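Local coordinates for protein acetyltransferase (Agrobacterium tumefaciens, PDB 2DXQ) that probably transfers an acetyl group from acetyl-coenzyme A to an acceptor not yet identified, as a member of the GNAT acetyltransferase family, at residues 61-66 with 88-93; 81-86 with 117-122. All coordinates share one frame; numbering follows the deposited sequence.

Contact 1: residues 61-66 with 88-93; sequences KPVATA and VTLEAR
Thr65 and Val88 form an antiparallel hydrogen-bonded pair, each backbone N donating to the other's O: Thr65 N to Val88 O at 3.1 Å and Val88 N to Thr65 O at 3.0 Å. Their side chains share one face of the sheet, and methyl CG2 of Thr65 lies only 3.4 Å from CG1 of Val88, closer than ordinary carbon contact. Thr65 is rotated with OG1 away from its own N (chi1 -175°), where Phe54 O accepts its hydrogen bond, and this leaves CG2 to press on the valine. Leu19 and Leu22 of helix 16-26 pack against Thr65.

At the next step the backbones are still close, Ala64 CA making a C-H...O contact with Val88 O at 3.2 Å, while the alanine methyl is met by Tyr98 and Val102 of helix 98-112. Segment 88-93 leads into the loop that in GNAT enzymes binds the pyrophosphate of acetyl-CoA; a phosphate ion near Thr89, probably from the crystallisation liquor, is at most consistent with such a pocket. Val63 and Ala64 form a classic beta bulge against Ala56 of strand 51-58. Direct pairing with 88-93 has ended by Val63 and Leu90, where a water donates to Val63 O and accepts from Leu90 N, each at 2.9 Å.

Leu90 CB points toward 61-66. With CG anti to the carbonyl carbon (chi1 -61°), CG lies 3.7 Å from Val63 O; CD1 reaches the same oxygen, Val63 O, at 3.9 Å and has Val63 CB at 4.3 Å. Leu22 and Val25 of helix 16-26 also touch this leucine.

Contact 2: residues 81-86 with 117-122; sequences YAFIEN and KVMLLT. With PO4 (phosphate ion), chain D.
A beta-alpha-beta unit brings strands 81-86 and 117-122 side by side and parallel, with helix 98-112 in the crossover. Ala82 pairs with Val118 and Phe83 with Met119. Three backbone hydrogen bonds join them: Ala82 N to Lys117 O, Met119 N to Ala82 O, and Ile84 N to Met119 O, the last at 2.9 Å.

On one face Met119, present as selenomethionine, runs out extended and then bends at chi3 (-73°), which brings CE over one face of the Phe83 ring, 3.8 Å from its centroid, in a CH-pi contact. The selenium sits obliquely to that ring. The same methyl, Met119 CE, also meets Tyr81 CD2 at 3.5 Å, while Phe83 CE2 lies in plane at the edge of the tyrosine ring. Phe83 in turn stacks on Phe83 of the second subunit, a strand of which pairs antiparallel with 117-122, so the sheet continues through the dimer. Lys117 NZ is bound to a phosphate ion, though at a doubtfully short distance; Arg76 and Tyr116, and Arg148 of the second subunit, also bond to this ion, which probably comes from the crystallisation liquor.

On the opposite face Ile84 CD1 packs against Val118 CG1 at 3.7 Å, and Ile84 CG2 against Leu120 CD1 at 3.9 Å, with Ala106 and Ile107 of helix 98-112 also touching the isoleucine. After Ile84 N direct bonding stops. One water donates to Ile84 O at 2.9 Å and accepts from Leu121 N; another links Glu85 OE2, 2.6 Å away, with Leu121 O. This replacement of direct bonds by bridging waters is consistent with the splay between two parallel strands in which GNAT enzymes bind acetyl-CoA.

After strand 6-10, two helices and strand 51-58, the chain enters strand 61-71, passes through helix 75-78 and returns in strand 81-88, where contact 1 closes the loop by setting residues 88-93 beside 61-66. Residues 81-86 belong to the returning strand, inside that loop, but their partners at 117-122 come only after helix 98-112; contact 2 closes this second, longer loop, so the two loops cross. Strand 81-88 is therefore bound antiparallel on one flank and parallel on the other. The contact centres lie 18 Å apart, on opposite sides of the chain's centre, yet they meet where Thr65 CG2 packs 3.8 Å from Asn86 O and Ala66 CB 4.1 Å from Ile84 CG2.

Contact 1: residues 61-66 with 88-93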
ATOM      1  N   LYS A  61     -13.598   3.187 -24.256  1.00 20.32           N
ATOM      2  CA  LYS A  61     -13.789   2.069 -23.323  1.00 20.67           C
ATOM      3  C   LYS A  61     -12.530   1.823 -22.491  1.00 19.74           C
ATOM      4  O   LYS A  61     -11.438   1.673 -23.059  1.00 19.28           O
ATOM      5  CB  LYS A  61     -14.152   0.779 -24.058  1.00 21.01           C
ATOM      6  CG  LYS A  61     -14.547  -0.351 -23.105  1.00 24.93           C
ATOM      7  CD  LYS A  61     -14.634  -1.696 -23.800  1.00 29.40           C
ATOM      8  CE  LYS A  61     -15.273  -2.712 -22.872  1.00 33.11           C
ATOM      9  NZ  LYS A  61     -14.655  -4.057 -23.048  1.00 35.73           N
ATOM     10  N   PRO A  62     -12.664   1.777 -21.148  1.00 18.80           N
ATOM     11  CA  PRO A  62     -11.523   1.342 -20.346  1.00 17.90           C
ATOM     12  C   PRO A  62     -11.077  -0.074 -20.728  1.00 17.58           C
ATOM     13  O   PRO A  62     -11.893  -1.010 -20.751  1.00 18.14           O
ATOM     14  CB  PRO A  62     -12.069   1.378 -18.899  1.00 18.45           C
ATOM     15  CG  PRO A  62     -13.174   2.392 -18.958  1.00 18.88           C
ATOM     16  CD  PRO A  62     -13.814   2.171 -20.304  1.00 19.31           C
ATOM     17  N   VAL A  63      -9.794  -0.219 -21.046  1.00 15.94           N
ATOM     18  CA  VAL A  63      -9.232  -1.509 -21.445  1.00 14.79           C
ATOM     19  C   VAL A  63      -8.084  -1.964 -20.542  1.00 13.74           C
ATOM     20  O   VAL A  63      -7.624  -3.097 -20.648  1.00 13.11           O
ATOM     21  CB  VAL A  63      -8.763  -1.511 -22.921  1.00 14.78           C
ATOM     22  CG1 VAL A  63      -9.964  -1.465 -23.869  1.00 15.78           C
ATOM     23  CG2 VAL A  63      -7.834  -0.326 -23.205  1.00 14.76           C
ATOM     24  N   ALA A  64      -7.597  -1.059 -19.694  1.00 13.07           N
ATOM     25  CA  ALA A  64      -6.640  -1.429 -18.635  1.00 13.00           C
ATOM     26  C   ALA A  64      -6.783  -0.457 -17.492  1.00 12.48           C
ATOM     27  O   ALA A  64      -7.264   0.665 -17.679  1.00 12.95           O
ATOM     28  CB  ALA A  64      -5.196  -1.423 -19.138  1.00 13.50           C
ATOM     29  N   THR A  65      -6.339  -0.875 -16.316  1.00 12.68           N
ATOM     30  CA  THR A  65      -6.389   0.007 -15.153  1.00 11.98           C
ATOM     31  C   THR A  65      -5.285  -0.358 -14.171  1.00 12.33           C
ATOM     32  O   THR A  65      -4.778  -1.486 -14.175  1.00 12.73           O
ATOM     33  CB  THR A  65      -7.783  -0.044 -14.454  1.00 11.88           C
ATOM     34  OG1 THR A  65      -7.837   0.917 -13.384  1.00 12.57           O
ATOM     35  CG2 THR A  65      -8.058  -1.405 -13.888  1.00 12.40           C
ATOM     36  N   ALA A  66      -4.887   0.635 -13.380  1.00 12.11           N
ATOM     37  CA  ALA A  66      -3.996   0.443 -12.227  1.00 12.49           C
ATOM     38  C   ALA A  66      -4.348   1.535 -11.234  1.00 12.65           C
ATOM     39  O   ALA A  66      -4.646   2.672 -11.636  1.00 12.55           O
ATOM     40  CB  ALA A  66      -2.547   0.576 -12.654  1.00 12.14           C
ATOM     41  N   VAL A  88      -5.173  -4.506 -14.097  1.00 14.44           N
ATOM     42  CA  VAL A  88      -5.824  -5.469 -14.969  1.00 16.18           C
ATOM     43  C   VAL A  88      -5.781  -5.062 -16.416  1.00 17.16           C
ATOM     44  O   VAL A  88      -5.866  -3.882 -16.747  1.00 16.25           O
ATOM     45  CB  VAL A  88      -7.266  -5.885 -14.491  1.00 17.34           C
ATOM     46  CG1 VAL A  88      -8.040  -4.762 -13.896  1.00 18.44           C
ATOM     47  CG2 VAL A  88      -8.070  -6.622 -15.566  1.00 18.38           C
ATOM     48  N   THR A  89      -5.609  -6.085 -17.248  1.00 18.68           N
ATOM     49  CA  THR A  89      -5.655  -5.987 -18.677  1.00 21.21           C
ATOM     50  C   THR A  89      -6.566  -7.107 -19.180  1.00 21.95           C
ATOM     51  O   THR A  89      -7.022  -7.958 -18.421  1.00 22.31           O
ATOM     52  CB  THR A  89      -4.249  -6.209 -19.296  1.00 21.21           C
ATOM     53  OG1 THR A  89      -3.734  -7.507 -18.929  1.00 22.74           O
ATOM     54  CG2 THR A  89      -3.286  -5.160 -18.824  1.00 21.61           C
ATOM     55  N   LEU A  90      -6.769  -7.141 -20.481  1.00 23.11           N
ATOM     56  CA  LEU A  90      -7.719  -8.073 -21.056  1.00 23.27           C
ATOM     57  C   LEU A  90      -7.040  -9.178 -21.841  1.00 24.32           C
ATOM     58  O   LEU A  90      -6.064  -8.887 -22.562  1.00 24.07           O
ATOM     59  CB  LEU A  90      -8.648  -7.297 -21.961  1.00 22.61           C
ATOM     60  CG  LEU A  90      -9.476  -6.209 -21.260  1.00 22.69           C
ATOM     61  CD1 LEU A  90     -10.308  -5.438 -22.275  1.00 23.12           C
ATOM     62  CD2 LEU A  90     -10.370  -6.798 -20.185  1.00 25.21           C
ATOM     63  N   GLU A  91      -7.567 -10.416 -21.720  1.00 24.33           N
ATOM     64  CA  GLU A  91      -7.203 -11.545 -22.633  1.00 25.50           C
ATOM     65  C   GLU A  91      -6.894 -10.856 -23.957  1.00 25.22           C
ATOM     66  O   GLU A  91      -5.929 -11.228 -24.654  1.00 26.38           O
ATOM     67  CB  GLU A  91      -8.310 -12.585 -22.738  1.00 25.82           C
ATOM     68  N   ALA A  92      -7.729  -9.910 -24.395  1.00 25.38           N
ATOM     69  CA  ALA A  92      -8.479  -9.982 -25.655  1.00 24.63           C
ATOM     70  C   ALA A  92      -7.690  -8.772 -26.226  1.00 24.68           C
ATOM     71  O   ALA A  92      -7.770  -8.420 -27.422  1.00 23.72           O
ATOM     72  CB  ALA A  92      -9.916  -9.604 -25.508  1.00 24.72           C
ATOM     73  N   ARG A  93      -6.912  -8.146 -25.328  1.00 24.39           N
ATOM     74  CA  ARG A  93      -5.911  -7.112 -25.676  1.00 24.58           C
ATOM     75  C   ARG A  93      -4.476  -7.454 -25.229  1.00 25.35           C
ATOM     76  O   ARG A  93      -3.627  -6.565 -25.085  1.00 25.06           O
ATOM     77  CB  ARG A  93      -6.323  -5.738 -25.135  1.00 24.26           C
ATOM     78  CG  ARG A  93      -7.633  -5.190 -25.693  1.00 23.97           C
ATOM     79  CD  ARG A  93      -7.572  -4.907 -27.226  1.00 23.43           C
ATOM     80  NE  ARG A  93      -8.809  -4.272 -27.684  1.00 22.32           N
ATOM     81  CZ  ARG A  93      -9.944  -4.910 -27.980  1.00 24.50           C
ATOM     82  NH1 ARG A  93     -10.030  -6.239 -27.908  1.00 25.05           N
ATOM     83  NH2 ARG A  93     -11.005  -4.217 -28.356  1.00 22.83           N
TER
HETATM   84  O   HOH W   1      -5.576  -4.820 -21.825  1.00 22.73           O

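Contact 2: residues 81-86 with 117-122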
ATOM      1  N   TYR A  81       5.927   7.432  -0.152  1.00 15.39           N
ATOM      2  CA  TYR A  81       6.161   6.239  -0.955  1.00 14.43           C
ATOM      3  C   TYR A  81       4.825   5.838  -1.552  1.00 14.25           C
ATOM      4  O   TYR A  81       3.766   6.358  -1.164  1.00 14.90           O
ATOM      5  CB  TYR A  81       6.779   5.090  -0.131  1.00 15.03           C
ATOM      6  CG  TYR A  81       5.972   4.760   1.094  1.00 14.24           C
ATOM      7  CD1 TYR A  81       6.281   5.345   2.324  1.00 15.92           C
ATOM      8  CD2 TYR A  81       4.909   3.864   1.031  1.00 15.21           C
ATOM      9  CE1 TYR A  81       5.527   5.068   3.458  1.00 15.01           C
ATOM     10  CE2 TYR A  81       4.137   3.583   2.157  1.00 15.60           C
ATOM     11  CZ  TYR A  81       4.457   4.187   3.368  1.00 15.66           C
ATOM     12  OH  TYR A  81       3.717   3.890   4.484  1.00 16.53           O
ATOM     13  N   ALA A  82       4.849   4.894  -2.483  1.00 13.42           N
ATOM     14  CA  ALA A  82       3.613   4.545  -3.163  1.00 12.91           C
ATOM     15  C   ALA A  82       3.479   3.051  -3.348  1.00 12.55           C
ATOM     16  O   ALA A  82       4.484   2.336  -3.399  1.00 12.70           O
ATOM     17  CB  ALA A  82       3.551   5.237  -4.521  1.00 13.69           C
ATOM     18  N   PHE A  83       2.231   2.598  -3.452  1.00 12.05           N
ATOM     19  CA  PHE A  83       1.921   1.244  -3.914  1.00 11.61           C
ATOM     20  C   PHE A  83       1.117   1.337  -5.196  1.00 11.85           C
ATOM     21  O   PHE A  83       0.376   2.317  -5.422  1.00 11.25           O
ATOM     22  CB  PHE A  83       1.033   0.522  -2.913  1.00 12.03           C
ATOM     23  CG  PHE A  83       1.683   0.262  -1.588  1.00 14.34           C
ATOM     24  CD1 PHE A  83       2.450  -0.874  -1.397  1.00 16.08           C
ATOM     25  CD2 PHE A  83       1.502   1.146  -0.535  1.00 16.85           C
ATOM     26  CE1 PHE A  83       3.052  -1.124  -0.162  1.00 18.69           C
ATOM     27  CE2 PHE A  83       2.084   0.899   0.712  1.00 18.66           C
ATOM     28  CZ  PHE A  83       2.859  -0.240   0.895  1.00 17.67           C
ATOM     29  N   ILE A  84       1.214   0.296  -6.008  1.00 11.33           N
ATOM     30  CA  ILE A  84       0.308   0.145  -7.154  1.00 11.80           C
ATOM     31  C   ILE A  84      -0.513  -1.124  -6.984  1.00 12.36           C
ATOM     32  O   ILE A  84       0.041  -2.190  -6.665  1.00 12.66           O
ATOM     33  CB  ILE A  84       1.072   0.175  -8.497  1.00 11.79           C
ATOM     34  CG1 ILE A  84       1.611   1.594  -8.741  1.00 12.83           C
ATOM     35  CG2 ILE A  84       0.154  -0.244  -9.664  1.00 11.78           C
ATOM     36  CD1 ILE A  84       2.491   1.707  -9.979  1.00 14.36           C
ATOM     37  N   GLU A  85      -1.827  -1.002  -7.162  1.00 12.59           N
ATOM     38  CA  GLU A  85      -2.740  -2.110  -6.904  1.00 13.25           C
ATOM     39  C   GLU A  85      -3.771  -2.289  -8.008  1.00 13.20           C
ATOM     40  O   GLU A  85      -3.962  -1.412  -8.845  1.00 12.40           O
ATOM     41  CB  GLU A  85      -3.469  -1.893  -5.570  1.00 13.97           C
ATOM     42  CG  GLU A  85      -2.756  -2.561  -4.372  1.00 17.03           C
ATOM     43  CD  GLU A  85      -2.745  -4.073  -4.489  1.00 19.72           C
ATOM     44  OE1 GLU A  85      -3.481  -4.613  -5.351  1.00 20.40           O
ATOM     45  OE2 GLU A  85      -1.984  -4.732  -3.746  1.00 19.34           O
ATOM     46  N   ASN A  86      -4.417  -3.450  -7.988  1.00 13.01           N
ATOM     47  CA  ASN A  86      -5.511  -3.793  -8.895  1.00 13.73           C
ATOM     48  C   ASN A  86      -5.229  -3.478 -10.357  1.00 13.49           C
ATOM     49  O   ASN A  86      -5.992  -2.777 -11.039  1.00 12.57           O
ATOM     50  CB  ASN A  86      -6.832  -3.220  -8.417  1.00 15.35           C
ATOM     51  CG  ASN A  86      -7.274  -3.844  -7.107  1.00 15.13           C
ATOM     52  OD1 ASN A  86      -7.059  -5.042  -6.874  1.00 18.74           O
ATOM     53  ND2 ASN A  86      -7.866  -3.041  -6.244  1.00 16.74           N
ATOM     54  N   LYS A 117      10.116   5.532  -3.582  1.00 15.38           N
ATOM     55  CA  LYS A 117       9.957   4.183  -4.095  1.00 14.79           C
ATOM     56  C   LYS A 117       8.494   3.930  -4.448  1.00 14.22           C
ATOM     57  O   LYS A 117       7.585   4.603  -3.938  1.00 14.28           O
ATOM     58  CB  LYS A 117      10.439   3.145  -3.075  1.00 14.80           C
ATOM     59  CG  LYS A 117       9.557   3.051  -1.846  1.00 15.23           C
ATOM     60  CD  LYS A 117      10.061   1.994  -0.855  1.00 16.52           C
ATOM     61  CE  LYS A 117       9.338   2.170   0.470  1.00 19.22           C
ATOM     62  NZ  LYS A 117       9.686   1.077   1.441  1.00 23.88           N
ATOM     63  N   VAL A 118       8.284   2.988  -5.353  1.00 13.44           N
ATOM     64  CA  VAL A 118       6.949   2.497  -5.674  1.00 12.65           C
ATOM     65  C   VAL A 118       6.982   0.978  -5.502  1.00 12.94           C
ATOM     66  O   VAL A 118       7.869   0.332  -6.036  1.00 12.05           O
ATOM     67  CB  VAL A 118       6.533   2.872  -7.120  1.00 13.07           C
ATOM     68  CG1 VAL A 118       5.107   2.378  -7.408  1.00 13.85           C
ATOM     69  CG2 VAL A 118       6.599   4.389  -7.308  1.00 13.75           C
HETATM   70  N   MSE A 119       6.006   0.427  -4.783  1.00 13.14           N
HETATM   71  CA  MSE A 119       5.980  -1.010  -4.491  1.00 15.04           C
HETATM   72  C   MSE A 119       4.751  -1.683  -5.088  1.00 13.44           C
HETATM   73  O   MSE A 119       3.712  -1.052  -5.278  1.00 12.15           O
HETATM   74  CB  MSE A 119       5.983  -1.226  -2.972  1.00 14.46           C
HETATM   75  CG  MSE A 119       7.290  -0.810  -2.326  1.00 17.03           C
HETATM   76 SE   MSE A 119       7.091  -0.792  -0.379  1.00 23.75          SE
HETATM   77  CE  MSE A 119       6.013   0.793  -0.244  1.00 21.75           C
ATOM     78  N   LEU A 120       4.853  -2.986  -5.321  1.00 12.63           N
ATOM     79  CA  LEU A 120       3.734  -3.738  -5.845  1.00 13.26           C
ATOM     80  C   LEU A 120       3.873  -5.172  -5.387  1.00 13.74           C
ATOM     81  O   LEU A 120       4.975  -5.702  -5.388  1.00 12.93           O
ATOM     82  CB  LEU A 120       3.720  -3.657  -7.381  1.00 13.60           C
ATOM     83  CG  LEU A 120       2.593  -4.425  -8.070  1.00 15.09           C
ATOM     84  CD1 LEU A 120       2.084  -3.668  -9.294  1.00 16.28           C
ATOM     85  CD2 LEU A 120       3.057  -5.829  -8.446  1.00 14.46           C
ATOM     86  N   LEU A 121       2.751  -5.777  -4.991  1.00 14.19           N
ATOM     87  CA  LEU A 121       2.700  -7.170  -4.588  1.00 15.60           C
ATOM     88  C   LEU A 121       1.751  -7.923  -5.491  1.00 16.41           C
ATOM     89  O   LEU A 121       0.617  -7.493  -5.714  1.00 16.60           O
ATOM     90  CB  LEU A 121       2.205  -7.298  -3.137  1.00 16.09           C
ATOM     91  CG  LEU A 121       3.229  -6.995  -2.051  1.00 18.33           C
ATOM     92  CD1 LEU A 121       2.734  -7.547  -0.708  1.00 17.81           C
ATOM     93  CD2 LEU A 121       4.552  -7.634  -2.407  1.00 22.97           C
ATOM     94  N   THR A 122       2.213  -9.044  -6.029  1.00 16.40           N
ATOM     95  CA  THR A 122       1.348  -9.837  -6.876  1.00 18.49           C
ATOM     96  C   THR A 122       1.293 -11.287  -6.387  1.00 20.14           C
ATOM     97  O   THR A 122       2.247 -11.805  -5.828  1.00 19.11           O
ATOM     98  CB  THR A 122       1.714  -9.706  -8.373  1.00 18.44           C
ATOM     99  OG1 THR A 122       0.717 -10.366  -9.168  1.00 19.32           O
ATOM    100  CG2 THR A 122       3.086 -10.296  -8.675  1.00 17.05           C
TER
HETATM  101  P   PO4 D4285      13.289   1.314   2.215  1.00 40.63           P
HETATM  102  O1  PO4 D4285      13.164   2.777   2.516  1.00 41.56           O
HETATM  103  O2  PO4 D4285      14.390   1.070   1.231  1.00 41.89           O
HETATM  104  O3  PO4 D4285      13.557   0.538   3.490  1.00 42.02           O
HETATM  105  O4  PO4 D4285      12.009   0.796   1.621  1.00 42.69           O
HETATM  106  O   HOH W   2       0.552  -4.063  -4.558  1.00 16.40           O
HETATM  107  O   HOH W   3      -1.812  -7.318  -4.270  1.00 22.79           O